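Local coordinates for protein CsoZ (Staphylococcus aureus, PDB 6FF1) that probably acts as a copper metallochaperone of the heavy-metal-associated domain family, serving copper homeostasis in the cell, at residues A10-E15 and E63-V68; N5-A10 and S55-I60; M1-T6 and V45-P50. All blocks are in the same frame, centred on the assembly; numbering follows the deposited sequence.

From the N terminus, strand 3-10 starts all three contacts in turn: residues 1-6 enter contact 3, 5-10 contact 2 and 10-15, as the strand gives way to a loop, contact 1. The chain then passes through helix 15-26 and strand 31-36, closes contact 3 at the end of strand 42-47, contact 2 on helix 53-62 and contact 1 on the way into strand 66-68. Contacts 2 and 3 start from the same part of strand 3-10, sharing Asn5 and Thr6, and contact 1 crosses both. Contact 3 pairs strands 3-10 and 42-47, contact 2 lays helix 53-62 against the sheet, and contact 1 adds strand 66-68 at the other edge of strand 3-10.

Contact 1: residues A10-E15 and E63-V68; sequences AGIETE and EGYKIV. With CA (calcium ion), chain B.
Ala10 and Lys66 form an antiparallel hydrogen-bonded pair that joins strand 3-10 to strand 66-68. Lys66 N donates to Ala10 O at 3.0 Å with a straight N-H...O angle of 180°, and Ala10 N donates back to Lys66 O at 2.9 Å. Both side chains emerge on the same face of the sheet, and the end of Lys66 leads off from the loop.

The apolar part is carried by Ile12 and the buried Tyr65, whose side chains cross at about a right angle. Ile12 CG1 sits 3.6 Å from the centroid of the Tyr65 ring, 9° off its normal, in a CH-pi contact; chi1 of -55° turns CG1 to the side of the backbone N and over the ring. The opposite face meets Glu63 O near the rim. Gly11 lays its backbone obliquely against the same ring, with Gly11 C 3.6 Å from Tyr65 CD1.

The ionic part belongs to the loop alone. Glu13 grips the calcium ion with both carboxylate oxygens, OE1 at 2.5 Å and OE2 at 2.4 Å, and water 1 is a further ligand at 2.4 Å. Gln17 OE1 accepts Glu13 N and Thr14 N, while the Thr14 side chain caps the start of helix 15-26.

In many relatives this loop carries a CxxC copper motif; here it has no cysteine, and its hard oxygen ligands suit calcium. The chemistry thus divides the loop between a base held by Tyr65 and the edge strand and a carboxylate offered outward to metal.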
ATOM      1  N   ALA A  10      -1.496  -5.581   8.470  1.00 14.11           N
ATOM      2  CA  ALA A  10      -2.046  -6.810   8.978  1.00 15.08           C
ATOM      3  C   ALA A  10      -3.407  -6.991   8.345  1.00 16.13           C
ATOM      4  O   ALA A  10      -4.146  -6.013   8.115  1.00 16.73           O
ATOM      5  CB  ALA A  10      -2.141  -6.735  10.492  1.00 19.49           C
ATOM      6  N   GLY A  11      -3.763  -8.250   8.121  1.00 14.82           N
ATOM      7  CA  GLY A  11      -5.052  -8.591   7.580  1.00 15.32           C
ATOM      8  C   GLY A  11      -5.129  -9.035   6.148  1.00 13.51           C
ATOM      9  O   GLY A  11      -6.145  -9.556   5.736  1.00 16.60           O
ATOM     10  N   ILE A  12      -4.058  -8.864   5.380  1.00 12.33           N
ATOM     11  CA  ILE A  12      -4.044  -9.246   4.005  1.00 12.44           C
ATOM     12  C   ILE A  12      -3.686 -10.736   3.979  1.00 14.37           C
ATOM     13  O   ILE A  12      -2.634 -11.143   4.450  1.00 15.94           O
ATOM     14  CB  ILE A  12      -3.063  -8.444   3.156  1.00 12.54           C
ATOM     15  CG1 ILE A  12      -3.322  -6.946   3.288  1.00 12.46           C
ATOM     16  CG2 ILE A  12      -3.069  -8.941   1.735  1.00 14.46           C
ATOM     17  CD1 ILE A  12      -2.191  -6.115   2.677  1.00 14.76           C
ATOM     18  N   GLU A  13      -4.587 -11.542   3.420  1.00 11.18           N
ATOM     19  CA  GLU A  13      -4.477 -12.984   3.507  1.00 11.42           C
ATOM     20  C   GLU A  13      -4.566 -13.720   2.203  1.00 12.25           C
ATOM     21  O   GLU A  13      -4.065 -14.849   2.170  1.00 13.55           O
ATOM     22  CB  GLU A  13      -5.495 -13.524   4.492  1.00 11.71           C
ATOM     23  CG  GLU A  13      -5.220 -13.062   5.895  1.00 12.51           C
ATOM     24  CD  GLU A  13      -6.162 -13.495   6.974  1.00 12.96           C
ATOM     25  OE1 GLU A  13      -7.200 -14.065   6.687  1.00 13.89           O
ATOM     26  OE2 GLU A  13      -5.868 -13.237   8.140  1.00 15.24           O
ATOM     27  N   THR A  14      -5.167 -13.176   1.169  1.00 11.99           N
ATOM     28  CA  THR A  14      -5.337 -13.930  -0.059  1.00 12.50           C
ATOM     29  C   THR A  14      -4.671 -13.242  -1.211  1.00 12.28           C
ATOM     30  O   THR A  14      -4.468 -12.018  -1.239  1.00 13.64           O
ATOM     31  CB  THR A  14      -6.795 -14.129  -0.405  1.00 13.62           C
ATOM     32  OG1 THR A  14      -7.369 -12.904  -0.835  1.00 14.30           O
ATOM     33  CG2 THR A  14      -7.556 -14.756   0.731  1.00 14.93           C
ATOM     34  N   GLU A  15      -4.403 -14.010  -2.251  1.00 14.61           N
ATOM     35  CA  GLU A  15      -3.862 -13.450  -3.483  1.00 15.71           C
ATOM     36  C   GLU A  15      -4.785 -12.422  -4.123  1.00 14.90           C
ATOM     37  O   GLU A  15      -4.303 -11.385  -4.646  1.00 16.08           O
ATOM     38  CB  GLU A  15      -3.577 -14.561  -4.522  1.00 19.94           C
ATOM     39  CG  GLU A  15      -2.380 -15.354  -4.177  1.00 25.65           C
ATOM     40  CD  GLU A  15      -1.848 -16.227  -5.322  1.00 29.20           C
ATOM     41  OE1 GLU A  15      -2.638 -16.566  -6.220  1.00 35.16           O
ATOM     42  OE2 GLU A  15      -0.645 -16.611  -5.254  1.00 48.85           O
ATOM     43  N   GLU A  63      -9.829  -0.654   2.539  1.00 16.62           N
ATOM     44  CA  GLU A  63      -9.985  -2.040   2.109  1.00 17.13           C
ATOM     45  C   GLU A  63     -10.123  -3.028   3.251  1.00 17.53           C
ATOM     46  O   GLU A  63     -10.279  -4.226   2.980  1.00 20.18           O
ATOM     47  CB  GLU A  63      -8.862  -2.420   1.132  1.00 17.42           C
ATOM     48  CG  GLU A  63      -8.915  -1.590  -0.107  1.00 17.61           C
ATOM     49  CD  GLU A  63      -8.079  -2.114  -1.239  1.00 17.73           C
ATOM     50  OE1 GLU A  63      -7.739  -3.300  -1.269  1.00 20.46           O
ATOM     51  OE2 GLU A  63      -7.651  -1.328  -2.114  1.00 18.56           O
ATOM     52  N   GLY A  64     -10.040  -2.562   4.488  1.00 16.44           N
ATOM     53  CA  GLY A  64     -10.313  -3.344   5.633  1.00 17.48           C
ATOM     54  C   GLY A  64      -9.124  -3.855   6.404  1.00 16.06           C
ATOM     55  O   GLY A  64      -9.292  -4.708   7.273  1.00 20.27           O
ATOM     56  N   TYR A  65      -7.924  -3.373   6.060  1.00 14.54           N
ATOM     57  CA  TYR A  65      -6.729  -3.838   6.722  1.00 12.69           C
ATOM     58  C   TYR A  65      -6.293  -2.847   7.791  1.00 13.97           C
ATOM     59  O   TYR A  65      -6.884  -1.782   7.985  1.00 15.73           O
ATOM     60  CB  TYR A  65      -5.625  -4.057   5.665  1.00 13.58           C
ATOM     61  CG  TYR A  65      -6.151  -4.890   4.513  1.00 12.64           C
ATOM     62  CD1 TYR A  65      -6.667  -6.171   4.709  1.00 13.41           C
ATOM     63  CD2 TYR A  65      -6.218  -4.373   3.250  1.00 12.95           C
ATOM     64  CE1 TYR A  65      -7.240  -6.867   3.683  1.00 13.70           C
ATOM     65  CE2 TYR A  65      -6.735  -5.080   2.210  1.00 13.11           C
ATOM     66  CZ  TYR A  65      -7.235  -6.348   2.458  1.00 13.71           C
ATOM     67  OH  TYR A  65      -7.868  -7.010   1.421  1.00 14.72           O
ATOM     68  N   LYS A  66      -5.292  -3.233   8.538  1.00 13.67           N
ATOM     69  CA  LYS A  66      -4.696  -2.367   9.584  1.00 14.19           C
ATOM     70  C   LYS A  66      -3.241  -2.197   9.316  1.00 12.93           C
ATOM     71  O   LYS A  66      -2.634  -2.949   8.564  1.00 14.07           O
ATOM     72  CB  LYS A  66      -4.940  -2.960  10.947  1.00 16.90           C
ATOM     73  CG  LYS A  66      -6.382  -3.223  11.259  1.00 19.31           C
ATOM     74  CD  LYS A  66      -7.185  -1.962  11.384  1.00 20.02           C
ATOM     75  CE  LYS A  66      -8.692  -2.214  11.553  1.00 28.69           C
ATOM     76  NZ  LYS A  66      -8.929  -2.996  12.792  1.00 33.42           N
ATOM     77  N   ILE A  67      -2.667  -1.226  10.019  1.00 12.69           N
ATOM     78  CA  ILE A  67      -1.301  -0.853   9.909  1.00 12.28           C
ATOM     79  C   ILE A  67      -0.695  -0.782  11.293  1.00 11.56           C
ATOM     80  O   ILE A  67      -1.349  -0.323  12.214  1.00 13.49           O
ATOM     81  CB  ILE A  67      -1.103   0.456   9.133  1.00 12.81           C
ATOM     82  CG1 ILE A  67      -1.600   0.270   7.698  1.00 13.05           C
ATOM     83  CG2 ILE A  67       0.338   0.904   9.136  1.00 14.44           C
ATOM     84  CD1 ILE A  67      -1.653   1.574   6.938  1.00 16.30           C
ATOM     85  N   VAL A  68       0.515  -1.230  11.406  1.00 11.28           N
ATOM     86  CA  VAL A  68       1.339  -0.976  12.564  1.00 11.86           C
ATOM     87  C   VAL A  68       2.082   0.310  12.309  1.00 12.16           C
ATOM     88  O   VAL A  68       2.886   0.389  11.411  1.00 14.04           O
ATOM     89  CB  VAL A  68       2.298  -2.135  12.887  1.00 12.82           C
ATOM     90  CG1 VAL A  68       3.040  -1.847  14.156  1.00 13.22           C
ATOM     91  CG2 VAL A  68       1.542  -3.423  13.023  1.00 14.79           C
TER
HETATM   92 CA    CA B 101      -7.842 -14.113   9.130  1.00 12.59          CA
HETATM   93  O   HOH W   1      -6.691 -12.921  10.924  1.00 17.26           O

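Contact 2: residues N5-A10 and S55-I60; sequences NTIYTA and SIEKEI
Ile7 points from strand 3-10 into the gap between Ile56 and Ile60 of helix 53-62, meeting a different branch of each. Its CD1 touches Ile56 CG2 at 3.7 Å and also comes within 4.1 Å of Ile60 CD1, while its CG2 lies 4.0 Å from Ile60 CD1; in both pairs the side chains cross at a slant. The fork follows from chi1 of -54°, which sets CG2 anti to the backbone N and brings CG1, with CD1 beyond it, to the N side. Thr9 meets Ile60 at about a right angle, its methyl CG2 4.0 Å from Ile60 CG2. The hydroxyl goes elsewhere: Thr9 OG1 is hydrogen-bonded to Gly41 O, which satisfies the polar end of this buried residue. Glu57 flanks the group with an extended chain that carries OE2 to 4.0 Å from Ile7 CG2.

No hydrogen bond links the two segments, and their axes run nearly parallel, 21° apart and 10.9 Å at closest approach. Ile25 of helix 15-26 also touches Ile56 and Ile60, and Ile67 of strand 66-68 touches Ile7, Glu57 and Ile60. Branched aliphatic side chains interlocking between one face of a four-stranded antiparallel sheet and its two helices make the hydrophobic core of the ferredoxin-like beta-alpha-beta-beta-alpha-beta fold of heavy-metal-associated domains.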
ATOM      1  N   ASN A   5       8.532   4.097   1.194  1.00 14.25           N
ATOM      2  CA  ASN A   5       8.147   3.608   2.523  1.00 14.75           C
ATOM      3  C   ASN A   5       7.828   2.138   2.478  1.00 13.90           C
ATOM      4  O   ASN A   5       7.320   1.610   1.457  1.00 14.61           O
ATOM      5  CB  ASN A   5       6.882   4.280   3.026  1.00 17.21           C
ATOM      6  CG  ASN A   5       7.059   5.638   3.543  1.00 18.42           C
ATOM      7  OD1 ASN A   5       7.259   6.587   2.808  1.00 20.24           O
ATOM      8  ND2 ASN A   5       6.952   5.760   4.873  1.00 20.34           N
ATOM      9  N   THR A   6       8.097   1.495   3.596  1.00 12.95           N
ATOM     10  CA  THR A   6       7.555   0.168   3.897  1.00 12.95           C
ATOM     11  C   THR A   6       6.464   0.360   4.904  1.00 12.62           C
ATOM     12  O   THR A   6       6.687   0.948   5.954  1.00 15.11           O
ATOM     13  CB  THR A   6       8.635  -0.760   4.394  1.00 15.27           C
ATOM     14  OG1 THR A   6       9.683  -0.833   3.428  1.00 20.31           O
ATOM     15  CG2 THR A   6       8.048  -2.142   4.686  1.00 17.51           C
ATOM     16  N   ILE A   7       5.281  -0.073   4.560  1.00 12.11           N
ATOM     17  CA  ILE A   7       4.101   0.007   5.392  1.00 11.64           C
ATOM     18  C   ILE A   7       3.818  -1.378   5.923  1.00 11.58           C
ATOM     19  O   ILE A   7       3.727  -2.338   5.116  1.00 13.21           O
ATOM     20  CB  ILE A   7       2.904   0.561   4.633  1.00 12.80           C
ATOM     21  CG1 ILE A   7       3.237   1.906   3.995  1.00 14.35           C
ATOM     22  CG2 ILE A   7       1.706   0.607   5.530  1.00 12.66           C
ATOM     23  CD1 ILE A   7       2.212   2.392   2.991  1.00 14.10           C
ATOM     24  N   TYR A   8       3.686  -1.508   7.228  1.00 11.15           N
ATOM     25  CA  TYR A   8       3.543  -2.812   7.859  1.00 11.80           C
ATOM     26  C   TYR A   8       2.094  -3.069   8.151  1.00 11.63           C
ATOM     27  O   TYR A   8       1.497  -2.494   9.042  1.00 12.84           O
ATOM     28  CB  TYR A   8       4.381  -2.874   9.126  1.00 12.11           C
ATOM     29  CG  TYR A   8       5.849  -2.802   8.844  1.00 12.64           C
ATOM     30  CD1 TYR A   8       6.476  -1.563   8.621  1.00 14.45           C
ATOM     31  CD2 TYR A   8       6.616  -3.958   8.753  1.00 13.41           C
ATOM     32  CE1 TYR A   8       7.829  -1.504   8.338  1.00 17.31           C
ATOM     33  CE2 TYR A   8       7.976  -3.860   8.507  1.00 16.14           C
ATOM     34  CZ  TYR A   8       8.559  -2.638   8.293  1.00 16.90           C
ATOM     35  OH  TYR A   8       9.925  -2.557   8.040  1.00 23.34           O
ATOM     36  N   THR A   9       1.485  -3.864   7.290  1.00 13.53           N
ATOM     37  CA  THR A   9       0.048  -4.125   7.374  1.00 13.07           C
ATOM     38  C   THR A   9      -0.235  -5.405   8.120  1.00 12.90           C
ATOM     39  O   THR A   9       0.650  -6.255   8.292  1.00 14.44           O
ATOM     40  CB  THR A   9      -0.636  -4.189   6.027  1.00 13.14           C
ATOM     41  OG1 THR A   9      -0.335  -5.413   5.377  1.00 12.96           O
ATOM     42  CG2 THR A   9      -0.251  -3.014   5.160  1.00 14.33           C
ATOM     43  N   ALA A  10      -1.496  -5.581   8.470  1.00 14.11           N
ATOM     44  CA  ALA A  10      -2.046  -6.810   8.978  1.00 15.08           C
ATOM     45  C   ALA A  10      -3.407  -6.991   8.345  1.00 16.13           C
ATOM     46  O   ALA A  10      -4.146  -6.013   8.115  1.00 16.73           O
ATOM     47  CB  ALA A  10      -2.141  -6.735  10.492  1.00 19.49           C
ATOM     48  N   SER A  55      -2.502   9.186   2.394  1.00 13.99           N
ATOM     49  CA  SER A  55      -3.523   8.780   1.399  1.00 14.23           C
ATOM     50  C   SER A  55      -3.334   7.291   1.015  1.00 13.13           C
ATOM     51  O   SER A  55      -4.314   6.610   0.807  1.00 14.18           O
ATOM     52  CB  SER A  55      -3.507   9.681   0.158  1.00 17.18           C
ATOM     53  OG  SER A  55      -2.280   9.645  -0.589  1.00 19.04           O
ATOM     54  N   ILE A  56      -2.096   6.819   0.974  1.00 12.40           N
ATOM     55  CA  ILE A  56      -1.858   5.384   0.727  1.00 12.45           C
ATOM     56  C   ILE A  56      -2.412   4.557   1.862  1.00 11.99           C
ATOM     57  O   ILE A  56      -3.083   3.555   1.690  1.00 13.41           O
ATOM     58  CB  ILE A  56      -0.388   5.169   0.505  1.00 12.42           C
ATOM     59  CG1 ILE A  56       0.074   5.860  -0.760  1.00 13.55           C
ATOM     60  CG2 ILE A  56      -0.082   3.680   0.428  1.00 13.45           C
ATOM     61  CD1 ILE A  56       1.581   5.960  -0.913  1.00 15.03           C
ATOM     62  N   GLU A  57      -2.096   5.010   3.083  1.00 12.39           N
ATOM     63  CA  GLU A  57      -2.609   4.324   4.251  1.00 12.23           C
ATOM     64  C   GLU A  57      -4.123   4.314   4.346  1.00 11.62           C
ATOM     65  O   GLU A  57      -4.716   3.337   4.761  1.00 12.35           O
ATOM     66  CB  GLU A  57      -1.956   4.889   5.522  1.00 12.69           C
ATOM     67  CG  GLU A  57      -0.452   4.583   5.489  1.00 14.84           C
ATOM     68  CD  GLU A  57       0.280   5.009   6.689  1.00 18.34           C
ATOM     69  OE1 GLU A  57      -0.154   6.060   7.300  1.00 18.57           O
ATOM     70  OE2 GLU A  57       1.229   4.277   7.050  1.00 22.31           O
ATOM     71  N   LYS A  58      -4.743   5.412   3.928  1.00 12.55           N
ATOM     72  CA  LYS A  58      -6.175   5.460   3.940  1.00 13.44           C
ATOM     73  C   LYS A  58      -6.749   4.370   3.026  1.00 14.08           C
ATOM     74  O   LYS A  58      -7.753   3.757   3.357  1.00 15.22           O
ATOM     75  CB  LYS A  58      -6.650   6.835   3.517  1.00 14.80           C
ATOM     76  CG  LYS A  58      -8.158   6.934   3.387  1.00 19.31           C
ATOM     77  CD  LYS A  58      -8.666   8.331   3.061  1.00 21.87           C
ATOM     78  CE  LYS A  58     -10.184   8.418   3.175  1.00 30.72           C
ATOM     79  NZ  LYS A  58     -10.890   7.646   2.141  1.00 39.06           N
ATOM     80  N   GLU A  59      -6.138   4.158   1.874  1.00 13.56           N
ATOM     81  CA  GLU A  59      -6.620   3.096   0.986  1.00 15.31           C
ATOM     82  C   GLU A  59      -6.500   1.727   1.619  1.00 13.20           C
ATOM     83  O   GLU A  59      -7.414   0.900   1.515  1.00 15.00           O
ATOM     84  CB  GLU A  59      -5.879   3.117  -0.327  1.00 14.71           C
ATOM     85  CG  GLU A  59      -6.320   2.041  -1.306  1.00 16.10           C
ATOM     86  CD  GLU A  59      -7.772   2.116  -1.699  1.00 19.13           C
ATOM     87  OE1 GLU A  59      -8.334   3.217  -1.787  1.00 20.74           O
ATOM     88  OE2 GLU A  59      -8.405   1.097  -2.053  1.00 19.56           O
ATOM     89  N   ILE A  60      -5.398   1.513   2.336  1.00 12.50           N
ATOM     90  CA  ILE A  60      -5.229   0.255   3.090  1.00 12.06           C
ATOM     91  C   ILE A  60      -6.351   0.059   4.054  1.00 11.98           C
ATOM     92  O   ILE A  60      -6.928  -1.012   4.155  1.00 14.10           O
ATOM     93  CB  ILE A  60      -3.842   0.191   3.672  1.00 12.21           C
ATOM     94  CG1 ILE A  60      -2.803   0.168   2.552  1.00 12.44           C
ATOM     95  CG2 ILE A  60      -3.675  -0.991   4.622  1.00 12.99           C
ATOM     96  CD1 ILE A  60      -1.349   0.400   3.025  1.00 11.91           C
TER

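Contact 3: residues M1-T6 and V45-P50; sequences MIHQNT and VSYETP
Tyr47 lays its ring over His3 CB and reaches Asn5 with its hydroxyl, on the helix-covered face of the antiparallel pairing between strands 3-10 and 42-47, neighbours in the four-stranded ferredoxin-like sheet. This is the tight side. Chi1 of 61° places Tyr47 CG between its backbone N and carbonyl carbon, and the ring lies back over the neighbouring strand. His3 CB packs over one ring face, 3.8 Å from the centroid, in a CH-pi contact, while the His3 and Tyr47 rings meet obliquely with planes 46° apart. At the far end of the ring Tyr47 OH donates to Asn5 OD1; Leu53 and Ile56 of helix 53-62 also touch the tyrosine.

Beneath, His3 and Tyr47 form one hydrogen-bonded pair, with His3 N to Tyr47 O at only 2.7 Å, and Asn5 and Val45 form the next. Between them Gln4 and Ser46 make a non-hydrogen-bonded pair, where Ser46 CA approaches His3 O to 3.2 Å in a CA-H...O contact.

The outer side is looser and partly mediated by water. Gln4 and Ser46 project from the other face of the sheet, where water 3 donates to Gln4 OE1 at 2.8 Å and lies 2.6 Å from Ser46 OG. Beyond the His3-Tyr47 pair, toward the N terminus, direct backbone hydrogen bonds between the segments stop: water 2 donates to Met1 O at 2.6 Å and accepts from Thr49 N. Ile2 CD1 packs on Glu48. Met1 runs alongside Glu48, its SD 3.5 Å from Glu48 OE2, whereas Glu48 OE1 is hydrogen-bonded to His32 NE2. On the tight side, the Tyr47 OH to Asn5 OD1 bond is 2.7 Å long, its hydroxyl oxygen 45° out of the amide carbonyl plane.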
ATOM      1  N   MET A   1      11.742  14.342  -3.238  1.00 37.78           N
ATOM      2  CA  MET A   1      10.644  14.330  -4.267  1.00 33.23           C
ATOM      3  C   MET A   1       9.999  12.925  -4.326  1.00 20.92           C
ATOM      4  O   MET A   1       8.880  12.864  -3.905  1.00 25.21           O
ATOM      5  CB  MET A   1      10.972  14.836  -5.603  1.00 46.80           C
ATOM      6  CG  MET A   1       9.704  14.867  -6.474  1.00 56.34           C
ATOM      7  SD  MET A   1      10.097  14.805  -8.229  1.00103.68           S
ATOM      8  CE  MET A   1      11.122  13.333  -8.359  1.00 80.67           C
ATOM      9  N   ILE A   2      10.671  11.844  -4.802  1.00 20.99           N
ATOM     10  CA  ILE A   2      10.176  10.471  -4.621  1.00 19.35           C
ATOM     11  C   ILE A   2      10.476   9.958  -3.244  1.00 19.06           C
ATOM     12  O   ILE A   2      11.589  10.049  -2.796  1.00 26.68           O
ATOM     13  CB  ILE A   2      10.838   9.447  -5.580  1.00 26.25           C
ATOM     14  CG1 ILE A   2      10.628   9.818  -6.987  1.00 29.77           C
ATOM     15  CG2 ILE A   2      10.229   8.035  -5.338  1.00 32.56           C
ATOM     16  CD1 ILE A   2       9.266   9.583  -7.507  1.00 31.39           C
ATOM     17  N   HIS A   3       9.457   9.495  -2.571  1.00 15.38           N
ATOM     18  CA  HIS A   3       9.564   8.885  -1.241  1.00 15.98           C
ATOM     19  C   HIS A   3       9.407   7.391  -1.372  1.00 14.96           C
ATOM     20  O   HIS A   3       8.720   6.898  -2.277  1.00 16.61           O
ATOM     21  CB  HIS A   3       8.470   9.419  -0.363  1.00 18.40           C
ATOM     22  CG  HIS A   3       8.541  10.884  -0.211  1.00 21.91           C
ATOM     23  ND1 HIS A   3       7.583  11.743  -0.685  1.00 26.67           N
ATOM     24  CD2 HIS A   3       9.532  11.651   0.314  1.00 23.11           C
ATOM     25  CE1 HIS A   3       7.933  12.988  -0.360  1.00 24.27           C
ATOM     26  NE2 HIS A   3       9.141  12.955   0.180  1.00 29.67           N
ATOM     27  N   GLN A   4      10.071   6.645  -0.500  1.00 16.35           N
ATOM     28  CA  GLN A   4       9.884   5.236  -0.420  1.00 16.82           C
ATOM     29  C   GLN A   4       9.544   4.919   1.009  1.00 15.23           C
ATOM     30  O   GLN A   4      10.204   5.377   1.941  1.00 19.42           O
ATOM     31  CB  GLN A   4      11.118   4.468  -0.868  1.00 23.37           C
ATOM     32  CG  GLN A   4      10.832   2.958  -0.944  1.00 32.06           C
ATOM     33  CD  GLN A   4      11.798   2.131  -1.757  1.00 49.08           C
ATOM     34  OE1 GLN A   4      11.433   1.030  -2.208  1.00 65.44           O
ATOM     35  NE2 GLN A   4      13.023   2.643  -1.970  1.00 62.12           N
ATOM     36  N   ASN A   5       8.532   4.097   1.194  1.00 14.25           N
ATOM     37  CA  ASN A   5       8.147   3.608   2.523  1.00 14.75           C
ATOM     38  C   ASN A   5       7.828   2.138   2.478  1.00 13.90           C
ATOM     39  O   ASN A   5       7.320   1.610   1.457  1.00 14.61           O
ATOM     40  CB  ASN A   5       6.882   4.280   3.026  1.00 17.21           C
ATOM     41  CG  ASN A   5       7.059   5.638   3.543  1.00 18.42           C
ATOM     42  OD1 ASN A   5       7.259   6.587   2.808  1.00 20.24           O
ATOM     43  ND2 ASN A   5       6.952   5.760   4.873  1.00 20.34           N
ATOM     44  N   THR A   6       8.097   1.495   3.596  1.00 12.95           N
ATOM     45  CA  THR A   6       7.555   0.168   3.897  1.00 12.95           C
ATOM     46  C   THR A   6       6.464   0.360   4.904  1.00 12.62           C
ATOM     47  O   THR A   6       6.687   0.948   5.954  1.00 15.11           O
ATOM     48  CB  THR A   6       8.635  -0.760   4.394  1.00 15.27           C
ATOM     49  OG1 THR A   6       9.683  -0.833   3.428  1.00 20.31           O
ATOM     50  CG2 THR A   6       8.048  -2.142   4.686  1.00 17.51           C
ATOM     51  N   VAL A  45       6.297   0.947  -1.175  1.00 12.85           N
ATOM     52  CA  VAL A  45       5.715   1.883  -2.105  1.00 12.37           C
ATOM     53  C   VAL A  45       6.725   2.975  -2.384  1.00 12.38           C
ATOM     54  O   VAL A  45       7.351   3.479  -1.481  1.00 14.38           O
ATOM     55  CB  VAL A  45       4.423   2.442  -1.551  1.00 14.76           C
ATOM     56  CG1 VAL A  45       3.292   1.502  -1.412  1.00 22.92           C
ATOM     57  CG2 VAL A  45       4.584   3.116  -0.244  1.00 16.50           C
ATOM     58  N   SER A  46       6.812   3.386  -3.650  1.00 12.71           N
ATOM     59  CA  SER A  46       7.538   4.566  -4.080  1.00 12.83           C
ATOM     60  C   SER A  46       6.543   5.538  -4.664  1.00 12.07           C
ATOM     61  O   SER A  46       5.685   5.173  -5.484  1.00 13.45           O
ATOM     62  CB  SER A  46       8.573   4.225  -5.139  1.00 17.07           C
ATOM     63  OG  SER A  46       9.497   3.341  -4.608  1.00 22.99           O
ATOM     64  N   TYR A  47       6.587   6.782  -4.175  1.00 12.34           N
ATOM     65  CA  TYR A  47       5.524   7.696  -4.510  1.00 13.80           C
ATOM     66  C   TYR A  47       5.989   9.148  -4.374  1.00 13.44           C
ATOM     67  O   TYR A  47       6.965   9.453  -3.718  1.00 16.37           O
ATOM     68  CB  TYR A  47       4.327   7.499  -3.562  1.00 13.22           C
ATOM     69  CG  TYR A  47       4.635   7.755  -2.117  1.00 12.87           C
ATOM     70  CD1 TYR A  47       5.156   6.772  -1.346  1.00 14.11           C
ATOM     71  CD2 TYR A  47       4.479   9.003  -1.538  1.00 14.25           C
ATOM     72  CE1 TYR A  47       5.557   7.004  -0.030  1.00 15.26           C
ATOM     73  CE2 TYR A  47       4.843   9.224  -0.249  1.00 15.17           C
ATOM     74  CZ  TYR A  47       5.357   8.225   0.515  1.00 15.28           C
ATOM     75  OH  TYR A  47       5.711   8.508   1.832  1.00 17.55           O
ATOM     76  N   GLU A  48       5.233  10.010  -4.995  1.00 13.46           N
ATOM     77  CA  GLU A  48       5.429  11.446  -4.938  1.00 13.31           C
ATOM     78  C   GLU A  48       4.098  12.144  -4.927  1.00 14.88           C
ATOM     79  O   GLU A  48       3.074  11.598  -5.366  1.00 13.37           O
ATOM     80  CB  GLU A  48       6.259  11.950  -6.106  1.00 15.31           C
ATOM     81  CG  GLU A  48       5.593  11.722  -7.453  1.00 14.13           C
ATOM     82  CD  GLU A  48       6.490  12.121  -8.625  1.00 15.55           C
ATOM     83  OE1 GLU A  48       6.725  11.268  -9.496  1.00 16.46           O
ATOM     84  OE2 GLU A  48       6.959  13.294  -8.687  1.00 18.09           O
ATOM     85  N   THR A  49       4.118  13.429  -4.493  1.00 14.86           N
ATOM     86  CA  THR A  49       2.948  14.297  -4.535  1.00 16.16           C
ATOM     87  C   THR A  49       2.298  14.191  -5.924  1.00 14.02           C
ATOM     88  O   THR A  49       3.021  14.238  -6.908  1.00 15.30           O
ATOM     89  CB  THR A  49       3.378  15.729  -4.261  1.00 18.96           C
ATOM     90  OG1 THR A  49       3.940  15.715  -2.971  1.00 23.70           O
ATOM     91  CG2 THR A  49       2.235  16.706  -4.339  1.00 21.46           C
ATOM     92  N   PRO A  50       0.983  13.984  -5.992  1.00 13.91           N
ATOM     93  CA  PRO A  50       0.001  14.179  -4.920  1.00 15.64           C
ATOM     94  C   PRO A  50      -0.216  13.039  -3.932  1.00 16.95           C
ATOM     95  O   PRO A  50      -1.016  13.152  -3.002  1.00 20.36           O
ATOM     96  CB  PRO A  50      -1.310  14.428  -5.701  1.00 16.80           C
ATOM     97  CG  PRO A  50      -1.133  13.618  -6.936  1.00 15.71           C
ATOM     98  CD  PRO A  50       0.317  13.818  -7.297  1.00 15.04           C
TER
HETATM   99  O   HOH W   2       6.764  14.225  -3.448  1.00 25.47           O
HETATM  100  O   HOH W   3       9.379   0.765  -4.057  1.00 32.83           O